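Beta-N-acetylglucosaminidase-like protein Glycoside hydrolase family 20 (Flavobacterium johnsoniae, PDB 6YHH) probably cleaves terminal N-acetylhexosamine residues from chitin-derived oligosaccharides, as a chitobiase of glycoside hydrolase family 20. Local coordinates at residues 44-47 with 48-52; 209-212 with 213-217; 381-385 with 386-390; 459-462 with 463-467; 522-525 with 526-529. All blocks are in the same frame, centred on the assembly; numbering follows the deposited sequence.

Overall arrangement
The five contacts follow one another along the chain. Contact 1 sits on helix 40-56 of the N-terminal domain, its centre about 24 Å from that of contact 2 on helix 210-222 and about 41 Å from that of contact 3, on the other side of the chain's centre. Contacts 2, 3 and 4 belong to the catalytic barrel; contact 4 is the most central, about 7 Å from the centre of the chain. Contact 3 borders the active site: the W383 side chain lies about 4 Å from the side chain of E317, the predicted proton donor, and from a bound Tris, probably a crystallisation additive. Contact 5, in the C-terminal helical region, approaches contact 4 to about 9 Å between nearest atoms.

Contact 1. Residues 44-47 with 48-52; sequences GVTR and FLRRL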
# COMPACT_ATOMS: atom_id res chain seq x y z
N GLY A 44 -17.38 -7.38 -10.78
CA GLY A 44 -18.01 -6.52 -9.71
C GLY A 44 -18.75 -7.29 -8.67
O GLY A 44 -18.71 -6.95 -7.49
N VAL A 45 -19.49 -8.33 -9.09
CA VAL A 45 -20.21 -9.20 -8.17
C VAL A 45 -19.25 -10.04 -7.34
O VAL A 45 -19.41 -10.20 -6.13
CB VAL A 45 -21.30 -10.07 -8.90
CG1 VAL A 45 -21.92 -11.05 -7.93
CG2 VAL A 45 -22.37 -9.15 -9.43
N THR A 46 -18.20 -10.51 -7.97
CA THR A 46 -17.17 -11.28 -7.23
C THR A 46 -16.53 -10.42 -6.14
O THR A 46 -16.41 -10.84 -4.98
CB THR A 46 -16.09 -11.81 -8.23
OG1 THR A 46 -16.72 -12.63 -9.27
CG2 THR A 46 -15.09 -12.66 -7.45
N ARG A 47 -16.15 -9.18 -6.52
CA ARG A 47 -15.52 -8.27 -5.51
C ARG A 47 -16.49 -7.93 -4.41
O ARG A 47 -16.11 -7.86 -3.30
CB ARG A 47 -15.00 -7.03 -6.21
CG ARG A 47 -13.80 -7.33 -7.08
CD ARG A 47 -13.17 -6.12 -7.75
NE ARG A 47 -14.00 -5.45 -8.75
CZ ARG A 47 -14.00 -5.79 -10.03
NH1 ARG A 47 -13.21 -6.79 -10.46
NH2 ARG A 47 -14.78 -5.15 -10.86
N PHE A 48 -17.76 -7.73 -4.73
CA PHE A 48 -18.79 -7.49 -3.73
C PHE A 48 -18.79 -8.61 -2.66
O PHE A 48 -18.81 -8.41 -1.46
CB PHE A 48 -20.19 -7.31 -4.39
CG PHE A 48 -21.32 -7.52 -3.42
CD1 PHE A 48 -21.79 -6.53 -2.57
CD2 PHE A 48 -21.91 -8.76 -3.33
CE1 PHE A 48 -22.85 -6.77 -1.70
CE2 PHE A 48 -22.92 -9.01 -2.41
CZ PHE A 48 -23.41 -8.04 -1.59
N LEU A 49 -18.82 -9.84 -3.16
CA LEU A 49 -18.88 -11.02 -2.29
C LEU A 49 -17.62 -11.13 -1.43
O LEU A 49 -17.71 -11.37 -0.23
CB LEU A 49 -19.11 -12.25 -3.15
CG LEU A 49 -19.40 -13.54 -2.37
CD1 LEU A 49 -20.72 -13.36 -1.68
CD2 LEU A 49 -19.48 -14.74 -3.30
N ARG A 50 -16.46 -10.93 -2.05
CA ARG A 50 -15.21 -10.89 -1.31
C ARG A 50 -15.21 -9.83 -0.24
O ARG A 50 -14.83 -10.08 0.92
CB ARG A 50 -14.00 -10.70 -2.22
CG ARG A 50 -13.73 -11.80 -3.26
CD ARG A 50 -13.24 -13.08 -2.54
NE ARG A 50 -14.30 -13.91 -2.03
CZ ARG A 50 -15.09 -14.71 -2.75
NH1 ARG A 50 -14.97 -14.74 -4.09
NH2 ARG A 50 -15.99 -15.43 -2.14
N ARG A 51 -15.69 -8.62 -0.58
CA ARG A 51 -15.72 -7.56 0.39
C ARG A 51 -16.69 -7.86 1.55
O ARG A 51 -16.38 -7.66 2.73
CB ARG A 51 -16.06 -6.23 -0.26
CG ARG A 51 -14.96 -5.74 -1.16
CD ARG A 51 -15.40 -4.71 -2.16
NE ARG A 51 -15.89 -3.50 -1.59
CZ ARG A 51 -16.63 -2.59 -2.23
NH1 ARG A 51 -17.08 -2.84 -3.43
NH2 ARG A 51 -16.96 -1.44 -1.62
N LEU A 52 -17.86 -8.33 1.20
CA LEU A 52 -18.83 -8.71 2.22
C LEU A 52 -18.31 -9.76 3.17
O LEU A 52 -18.51 -9.67 4.37
CB LEU A 52 -20.13 -9.18 1.51
CG LEU A 52 -21.27 -9.52 2.43
CD1 LEU A 52 -21.68 -8.33 3.32
CD2 LEU A 52 -22.47 -10.06 1.66
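T46 O takes the amide N of R50 at 2.9 Å. The aliphatic start of R50 comes up to the same oxygen, CG lying 3.3 Å from T46 O. Beyond it the R50 chain bends at chi2 (-71°) and again at chi3, which lays the arginine alongside T46, both side chains pointing the same way; R50 NH1 ends 4.0 Å from T46 CG2. The guanidinium itself is held by the carbonyls of Q62 and G63, while T46 OG1 bonds to F42 O and the amide of I65. One residue on, R51 N bonds to R47 O at 2.9 Å, and R51 CG passes 3.2 Å from R47 O before the chain runs out to salt bridges with E118 and E500. F48 N bonds to G44 O and L49 N to V45 O, both at 3.0 Å. F48 packs on L117, L120 and L121 of helix 110-123, and V45 on V31, I33 and I78 of the sheet. The result is an amphipathic alpha-helix with i to i+4 bonding, its apolar side laid against the sheet and helix 110-123 in the N-terminal alpha/beta domain of family 20 enzymes.

Contact 2. Residues 209-212 with 213-217; sequences TQEE and IRNIV
E211 CG lies anti to its backbone N (chi1 171°) and N215 CG anti to its carbonyl carbon (chi1 -72°), which brings E211 CG to 3.6 Å from N215 ND2. The carboxylate and amide planes are 24° apart, and a water joins the polar ends, donating to E211 OE1 and accepting from N215 ND2. R214 reaches back across Q210, Q210 O lying over one face of its guanidinium and R214 NH2 3.6 Å from Q210 OE1; Q210 NE2 is held by E191 O and E301. At the start of the helix E212 N donates to T209 OG1 at 2.9 Å, and T209 N donates to E212 OE1 at 2.9 Å, meeting that oxygen from above the carboxylate plane. This reciprocal pair is a capping box, with T209 as N-cap of helix 210-222, one of the helices of the catalytic barrel. I213 N reaches T209 O at 2.9 Å, and I213 CG1 rests 3.3 Å from T209 O. I213 and I216 face inward onto W180 of strand 177-184. Across the dimer interface T209 OG1 bonds to E211 OE1 of the second subunit, and E211 OE1 to T209 OG1 of that subunit, which brings the two E211 carboxylates close together.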
# COMPACT_ATOMS: atom_id res chain seq x y z
N THR A 209 3.57 3.08 -18.46
CA THR A 209 3.75 2.48 -19.78
C THR A 209 2.43 2.47 -20.53
O THR A 209 1.37 2.55 -19.96
CB THR A 209 4.33 1.05 -19.73
OG1 THR A 209 3.32 0.13 -19.24
CG2 THR A 209 5.53 0.96 -18.91
N GLN A 210 2.50 2.27 -21.84
CA GLN A 210 1.26 2.16 -22.68
C GLN A 210 0.40 0.97 -22.22
O GLN A 210 -0.80 1.06 -22.15
CB GLN A 210 1.58 2.10 -24.19
CG GLN A 210 2.36 3.33 -24.61
CD GLN A 210 2.45 3.51 -26.11
OE1 GLN A 210 2.09 2.61 -26.87
NE2 GLN A 210 2.83 4.70 -26.53
N GLU A 211 1.07 -0.16 -21.88
CA GLU A 211 0.36 -1.33 -21.49
C GLU A 211 -0.30 -1.04 -20.10
O GLU A 211 -1.44 -1.45 -19.90
CB GLU A 211 1.25 -2.54 -21.35
CG GLU A 211 0.55 -3.74 -20.72
CD GLU A 211 1.58 -4.85 -20.35
OE1 GLU A 211 2.06 -4.82 -19.16
OE2 GLU A 211 1.83 -5.65 -21.29
N GLU A 212 0.42 -0.34 -19.21
CA GLU A 212 -0.18 0.03 -17.94
C GLU A 212 -1.40 0.90 -18.14
O GLU A 212 -2.45 0.68 -17.52
CB GLU A 212 0.86 0.71 -17.03
CG GLU A 212 1.86 -0.27 -16.42
CD GLU A 212 3.07 0.42 -15.80
OE1 GLU A 212 3.20 1.66 -15.98
OE2 GLU A 212 3.90 -0.28 -15.18
N ILE A 213 -1.31 1.86 -19.04
CA ILE A 213 -2.45 2.72 -19.32
C ILE A 213 -3.62 1.88 -19.85
O ILE A 213 -4.75 2.04 -19.41
CB ILE A 213 -2.03 3.82 -20.30
CG1 ILE A 213 -1.08 4.81 -19.66
CG2 ILE A 213 -3.23 4.51 -20.92
CD1 ILE A 213 -0.42 5.78 -20.59
N ARG A 214 -3.39 1.02 -20.84
CA ARG A 214 -4.46 0.18 -21.35
C ARG A 214 -5.06 -0.67 -20.26
O ARG A 214 -6.30 -0.86 -20.22
CB ARG A 214 -3.97 -0.72 -22.52
CG ARG A 214 -3.56 0.02 -23.76
CD ARG A 214 -3.25 -1.03 -24.86
NE ARG A 214 -2.54 -0.37 -25.97
CZ ARG A 214 -1.21 -0.44 -26.17
NH1 ARG A 214 -0.39 -1.20 -25.41
NH2 ARG A 214 -0.69 0.27 -27.16
N ASN A 215 -4.24 -1.18 -19.35
CA ASN A 215 -4.78 -2.04 -18.32
C ASN A 215 -5.49 -1.24 -17.22
O ASN A 215 -6.44 -1.77 -16.64
CB ASN A 215 -3.69 -2.94 -17.74
CG ASN A 215 -3.27 -4.04 -18.73
OD1 ASN A 215 -4.05 -4.37 -19.63
ND2 ASN A 215 -2.14 -4.67 -18.52
N ILE A 216 -5.08 0.03 -17.01
CA ILE A 216 -5.84 0.90 -16.08
C ILE A 216 -7.16 1.26 -16.72
O ILE A 216 -8.18 1.37 -16.05
CB ILE A 216 -4.97 2.07 -15.66
CG1 ILE A 216 -3.95 1.58 -14.61
CG2 ILE A 216 -5.78 3.23 -15.11
CD1 ILE A 216 -2.77 2.51 -14.35
N VAL A 217 -7.20 1.53 -18.03
CA VAL A 217 -8.48 1.83 -18.73
C VAL A 217 -9.42 0.64 -18.51
O VAL A 217 -10.58 0.81 -18.18
CB VAL A 217 -8.20 2.09 -20.22
CG1 VAL A 217 -9.45 1.94 -21.06
CG2 VAL A 217 -7.58 3.47 -20.42
O HOH W 1 0.25 -3.75 -17.01

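Contact 3. Residues 381-385 with 386-390; sequences HSWRG and PNEGM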
# COMPACT_ATOMS: atom_id res chain seq x y z
N HIS A 381 -14.07 23.53 -18.72
CA HIS A 381 -13.83 23.08 -17.37
C HIS A 381 -13.66 24.32 -16.48
O HIS A 381 -12.64 24.99 -16.51
CB HIS A 381 -12.61 22.15 -17.38
CG HIS A 381 -12.52 21.27 -16.19
ND1 HIS A 381 -11.65 20.21 -16.15
CD2 HIS A 381 -13.18 21.28 -14.99
CE1 HIS A 381 -11.78 19.58 -15.00
NE2 HIS A 381 -12.67 20.21 -14.25
N SER A 382 -14.71 24.62 -15.71
CA SER A 382 -14.77 25.77 -14.86
C SER A 382 -14.03 25.55 -13.55
O SER A 382 -14.46 24.72 -12.72
CB SER A 382 -16.25 26.10 -14.58
OG SER A 382 -16.39 27.23 -13.72
N TRP A 383 -13.00 26.35 -13.31
CA TRP A 383 -12.11 26.19 -12.16
C TRP A 383 -11.75 27.45 -11.38
O TRP A 383 -11.39 27.32 -10.14
CB TRP A 383 -10.83 25.50 -12.59
CG TRP A 383 -9.84 26.37 -13.30
CD1 TRP A 383 -9.77 26.59 -14.61
CD2 TRP A 383 -8.71 27.05 -12.72
NE1 TRP A 383 -8.69 27.38 -14.94
CE2 TRP A 383 -8.01 27.68 -13.79
CE3 TRP A 383 -8.23 27.22 -11.41
CZ2 TRP A 383 -6.87 28.45 -13.59
CZ3 TRP A 383 -7.07 27.95 -11.22
CH2 TRP A 383 -6.44 28.60 -12.30
N ARG A 384 -11.93 28.62 -11.97
CA ARG A 384 -11.55 29.87 -11.31
C ARG A 384 -12.64 30.45 -10.46
O ARG A 384 -13.81 30.36 -10.79
CB ARG A 384 -11.02 30.83 -12.37
CG ARG A 384 -9.83 30.28 -13.11
CD ARG A 384 -9.41 31.15 -14.25
NE ARG A 384 -8.96 32.38 -13.73
CZ ARG A 384 -9.13 33.48 -14.43
NH1 ARG A 384 -9.78 33.42 -15.61
NH2 ARG A 384 -8.68 34.62 -13.93
N GLY A 385 -12.23 31.10 -9.39
CA GLY A 385 -13.13 31.64 -8.41
C GLY A 385 -12.39 32.67 -7.57
O GLY A 385 -11.47 33.32 -8.05
N PRO A 386 -12.74 32.81 -6.31
CA PRO A 386 -12.11 33.89 -5.53
C PRO A 386 -10.60 33.84 -5.36
O PRO A 386 -9.97 34.86 -5.25
CB PRO A 386 -12.83 33.80 -4.16
CG PRO A 386 -13.34 32.37 -4.10
CD PRO A 386 -13.76 32.09 -5.55
N ASN A 387 -10.02 32.65 -5.35
CA ASN A 387 -8.55 32.53 -5.32
C ASN A 387 -7.85 33.16 -6.55
O ASN A 387 -6.66 33.48 -6.47
CB ASN A 387 -8.10 31.07 -5.19
CG ASN A 387 -8.49 30.42 -3.90
OD1 ASN A 387 -8.90 31.07 -2.91
ND2 ASN A 387 -8.43 29.11 -3.87
N GLU A 388 -8.56 33.32 -7.64
CA GLU A 388 -8.10 33.92 -8.93
C GLU A 388 -8.75 35.26 -9.15
O GLU A 388 -8.67 35.82 -10.24
CB GLU A 388 -8.43 32.93 -10.06
CG GLU A 388 -7.76 31.57 -9.97
CD GLU A 388 -8.22 30.64 -8.87
OE1 GLU A 388 -9.47 30.52 -8.66
OE2 GLU A 388 -7.33 29.95 -8.27
N GLY A 389 -9.39 35.78 -8.11
CA GLY A 389 -10.09 37.08 -8.15
C GLY A 389 -11.41 37.13 -8.86
O GLY A 389 -11.88 38.22 -9.26
N MET A 390 -12.02 35.96 -9.03
CA MET A 390 -13.28 35.81 -9.75
C MET A 390 -14.39 35.43 -8.80
O MET A 390 -14.15 35.13 -7.64
CB MET A 390 -13.14 34.69 -10.76
CG MET A 390 -13.10 35.15 -12.19
SD MET A 390 -11.67 34.43 -12.98
CE MET A 390 -10.74 35.96 -12.82
O HOH W 2 -6.19 34.94 -12.44
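The W383 indole has R384 CG over the centre of one face, while H381 O sits in plane at its edge. The E388 carboxylate comes obliquely to the same ring, with E388 OE2 3.6 Å from W383 CZ3 and the two planes 51° apart. At the edge of the R384 guanidinium lies E388 CB, 3.7 Å from R384 NE. M390 is deposited in two conformers; in the one given its thioether lies over the guanidinium, at distances too short to be relied on. A bend at chi2 (70°) folds the E388 chain back along the turn and presents OE1 to G385 N, which donates to it at 2.9 Å nearly along the C-O axis. G385 O is held twice: E388 N and M390 N, each 2.9 Å away, reach it from opposite faces of its carbonyl plane. Together these bonds close a compact turn through P386 and N387 at the C-terminal end of strand 379-382, the end of the barrel strands where TIM-barrel glycosidases keep their active sites. W383 probably lines that site: NE1 bonds to E368, the ring meets W366 edge-to-face, and the side chain lies about 4 Å from that of E317, the predicted proton donor, and from a bound Tris, probably from the crystallisation liquor. Further out along the loop, a water accepts from R384 NH2 at 2.9 Å and donates a weak bond to E388 O.

Contact 4. Residues 459-462 with 463-467; sequences TFDS and RVWPR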
# COMPACT_ATOMS: atom_id res chain seq x y z
N THR A 459 0.95 10.01 1.04
CA THR A 459 -0.02 10.88 1.66
C THR A 459 -1.27 11.21 0.77
O THR A 459 -2.21 11.79 1.28
CB THR A 459 0.53 12.24 2.16
OG1 THR A 459 1.05 12.99 1.06
CG2 THR A 459 1.67 12.01 3.10
N PHE A 460 -1.23 10.78 -0.49
CA PHE A 460 -2.28 11.03 -1.49
C PHE A 460 -3.68 10.71 -0.95
O PHE A 460 -4.57 11.57 -0.89
CB PHE A 460 -2.04 10.17 -2.73
CG PHE A 460 -2.99 10.47 -3.84
CD1 PHE A 460 -2.70 11.48 -4.73
CD2 PHE A 460 -4.14 9.72 -4.05
CE1 PHE A 460 -3.54 11.85 -5.75
CE2 PHE A 460 -5.02 10.04 -5.06
CZ PHE A 460 -4.71 11.07 -5.96
N ASP A 461 -3.87 9.49 -0.45
CA ASP A 461 -5.21 9.09 0.00
C ASP A 461 -5.71 9.92 1.23
O ASP A 461 -6.93 10.24 1.29
CB ASP A 461 -5.26 7.61 0.34
CG ASP A 461 -5.06 6.71 -0.82
OD1 ASP A 461 -5.12 7.17 -1.94
OD2 ASP A 461 -4.87 5.46 -0.55
N SER A 462 -4.78 10.34 2.12
CA SER A 462 -5.16 11.16 3.25
C SER A 462 -5.69 12.52 2.83
O SER A 462 -6.42 13.21 3.60
CB SER A 462 -4.00 11.37 4.23
OG SER A 462 -3.02 12.22 3.76
N ARG A 463 -5.25 12.99 1.69
CA ARG A 463 -5.76 14.26 1.12
C ARG A 463 -7.11 14.05 0.40
O ARG A 463 -8.07 14.84 0.54
CB ARG A 463 -4.69 14.88 0.20
CG ARG A 463 -3.68 15.75 0.97
CD ARG A 463 -2.97 15.09 2.14
NE ARG A 463 -2.20 16.08 2.90
CZ ARG A 463 -2.09 16.06 4.24
NH1 ARG A 463 -2.51 15.01 4.96
NH2 ARG A 463 -1.45 17.08 4.86
N VAL A 464 -7.21 13.00 -0.40
CA VAL A 464 -8.43 12.75 -1.21
C VAL A 464 -9.62 12.33 -0.35
O VAL A 464 -10.73 12.81 -0.58
CB VAL A 464 -8.16 11.74 -2.33
CG1 VAL A 464 -9.40 11.47 -3.16
CG2 VAL A 464 -7.07 12.31 -3.20
N TRP A 465 -9.38 11.45 0.61
CA TRP A 465 -10.44 10.75 1.40
C TRP A 465 -10.30 11.12 2.84
O TRP A 465 -9.17 11.17 3.38
CB TRP A 465 -10.30 9.24 1.23
CG TRP A 465 -10.28 8.84 -0.25
CD1 TRP A 465 -9.18 8.45 -1.03
CD2 TRP A 465 -11.41 8.85 -1.16
NE1 TRP A 465 -9.59 8.26 -2.34
CE2 TRP A 465 -10.95 8.49 -2.43
CE3 TRP A 465 -12.79 9.21 -1.00
CZ2 TRP A 465 -11.77 8.47 -3.53
CZ3 TRP A 465 -13.62 9.14 -2.10
CH2 TRP A 465 -13.09 8.79 -3.39
N PRO A 466 -11.44 11.36 3.56
CA PRO A 466 -12.77 11.10 3.08
C PRO A 466 -13.49 12.29 2.46
O PRO A 466 -14.68 12.17 2.10
CB PRO A 466 -13.51 10.68 4.35
CG PRO A 466 -12.87 11.58 5.38
CD PRO A 466 -11.41 11.64 4.99
N ARG A 467 -12.86 13.42 2.26
CA ARG A 467 -13.56 14.56 1.72
C ARG A 467 -14.18 14.34 0.35
O ARG A 467 -15.27 14.90 0.07
CB ARG A 467 -12.74 15.87 1.74
CG ARG A 467 -12.41 16.38 3.15
CD ARG A 467 -11.53 17.63 3.27
NE ARG A 467 -10.21 17.27 2.73
CZ ARG A 467 -9.46 18.03 1.98
NH1 ARG A 467 -9.73 19.30 1.80
NH2 ARG A 467 -8.39 17.49 1.40
O HOH W 3 -8.18 15.16 4.27
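Helix 460-464 is a short, buried helix of the catalytic barrel, packed against strands 146-152 and 443-450 and helix 160-172. T459 O takes two donors in its plane: S462 OG at 2.6 Å, on a lone pair, and R463 N at a longer 3.3 Å, an amide that also makes a weak bond to F460 O. With chi1 at 73° the S462 hydroxyl stands between its own backbone N and carbonyl carbon, where it folds back onto T459 O and also receives R463 NH1 at 3.1 Å. The R463 chain bends at chi2 to bring NH1 there; its guanidinium also donates to the carbonyls of A557, in helix 556-559, and C560. On the inner side V464 CG2 sits over one face of the F460 ring, a CH-pi contact 4.0 Å from the centroid and 25° off the normal, and both residues press on M450. The last helical bonds are V464 N to F460 O and W465 N to D461 O at 2.8 Å; W465 then leaves helical geometry ahead of a cis peptide to P466, the N-cap of helix 467-476. From that next helix R467 NH2 returns to R463 O, 2.8 Å away on a lone pair, and a water donates to S462 O. D461 OD2 forms a salt bridge with R165 and accepts from T504 N.

Contact 5. Residues 522-525 with 526-529; sequences IKSV and NEFT
K523 and E527, one helical turn apart, make the charged interaction: K523 NZ bonds to E527 OE2 at 3.0 Å as part of a salt bridge, on the syn side of the carboxylate and 19° out of its plane. The lysine runs extended from CG to CE and turns only at chi4 (-79°), which brings NZ round to the syn side of OE2, and K523 CG also lies 3.5 Å from E527 OE2. The other oxygen is tied through water, which donates to E527 OE1 and bonds to S524 OG, 2.8 Å from it. OE2 directly and OE1 through water are thus linked to the preceding turn, which would be expected to restrict rotation of the group. Among the backbone bonds N526 N reaches I522 O at 2.9 Å, and E527 N to K523 O follows at the same length. F528 N then reaches S524 O and T529 N reaches V525 O. At the last residue T529 OG1 folds back to donate to N526 O at 2.7 Å, in the carbonyl plane and on a lone pair, and K509 donates to the same hydroxyl. The apolar side chains face other helices: V525 packs on L513, L603 and F556, while F528 packs on V599, L619 and L623. Such a short amphipathic alpha-helix, with an i to i+4 salt bridge on its polar side and hydrophobic residues turned to its neighbours, belongs to the helical C-terminal region that follows the catalytic barrel.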
# COMPACT_ATOMS: atom_id res chain seq x y z
N ILE A 522 3.06 6.36 20.07
CA ILE A 522 2.55 7.51 19.26
C ILE A 522 1.32 8.15 19.82
O ILE A 522 0.83 9.09 19.27
CB ILE A 522 2.38 7.18 17.76
CG1 ILE A 522 1.31 6.09 17.56
CG2 ILE A 522 3.69 6.78 17.13
CD1 ILE A 522 0.92 5.79 16.11
N LYS A 523 0.83 7.66 20.96
CA LYS A 523 -0.44 8.16 21.49
C LYS A 523 -0.53 9.70 21.58
O LYS A 523 -1.52 10.27 21.08
CB LYS A 523 -0.74 7.56 22.84
CG LYS A 523 -2.05 8.06 23.50
CD LYS A 523 -2.31 7.29 24.81
CE LYS A 523 -3.69 7.45 25.44
NZ LYS A 523 -3.79 8.75 26.17
N SER A 524 0.45 10.35 22.18
CA SER A 524 0.37 11.81 22.37
C SER A 524 0.45 12.57 21.07
O SER A 524 -0.25 13.57 20.87
CB SER A 524 1.47 12.24 23.32
OG SER A 524 1.11 11.68 24.55
N VAL A 525 1.28 12.08 20.14
CA VAL A 525 1.36 12.78 18.84
C VAL A 525 0.11 12.57 18.00
O VAL A 525 -0.38 13.48 17.36
CB VAL A 525 2.66 12.44 18.10
CG1 VAL A 525 2.77 11.04 17.66
CG2 VAL A 525 2.82 13.37 16.92
N ASN A 526 -0.47 11.38 18.06
CA ASN A 526 -1.77 11.14 17.41
C ASN A 526 -2.87 12.02 18.00
O ASN A 526 -3.64 12.66 17.28
CB ASN A 526 -2.10 9.67 17.55
CG ASN A 526 -3.33 9.29 16.73
OD1 ASN A 526 -3.41 9.50 15.51
ND2 ASN A 526 -4.34 8.79 17.46
N GLU A 527 -2.92 12.10 19.33
CA GLU A 527 -3.91 13.01 19.92
C GLU A 527 -3.71 14.43 19.52
O GLU A 527 -4.68 15.21 19.35
CB GLU A 527 -3.95 12.86 21.47
CG GLU A 527 -4.38 11.48 21.88
CD GLU A 527 -4.17 11.16 23.35
OE1 GLU A 527 -3.33 11.77 24.02
OE2 GLU A 527 -4.86 10.18 23.81
N PHE A 528 -2.46 14.87 19.40
CA PHE A 528 -2.20 16.26 18.97
C PHE A 528 -2.64 16.47 17.49
O PHE A 528 -3.10 17.56 17.15
CB PHE A 528 -0.75 16.67 19.16
CG PHE A 528 -0.55 18.17 19.22
CD1 PHE A 528 -1.26 18.95 20.16
CD2 PHE A 528 0.32 18.82 18.39
CE1 PHE A 528 -1.14 20.33 20.13
CE2 PHE A 528 0.47 20.20 18.39
CZ PHE A 528 -0.27 20.96 19.29
N THR A 529 -2.53 15.46 16.61
CA THR A 529 -3.07 15.65 15.26
C THR A 529 -4.53 15.98 15.28
O THR A 529 -5.05 16.66 14.39
CB THR A 529 -2.88 14.49 14.30
OG1 THR A 529 -3.75 13.42 14.71
CG2 THR A 529 -1.49 14.04 14.21
O HOH W 4 -1.40 11.99 25.66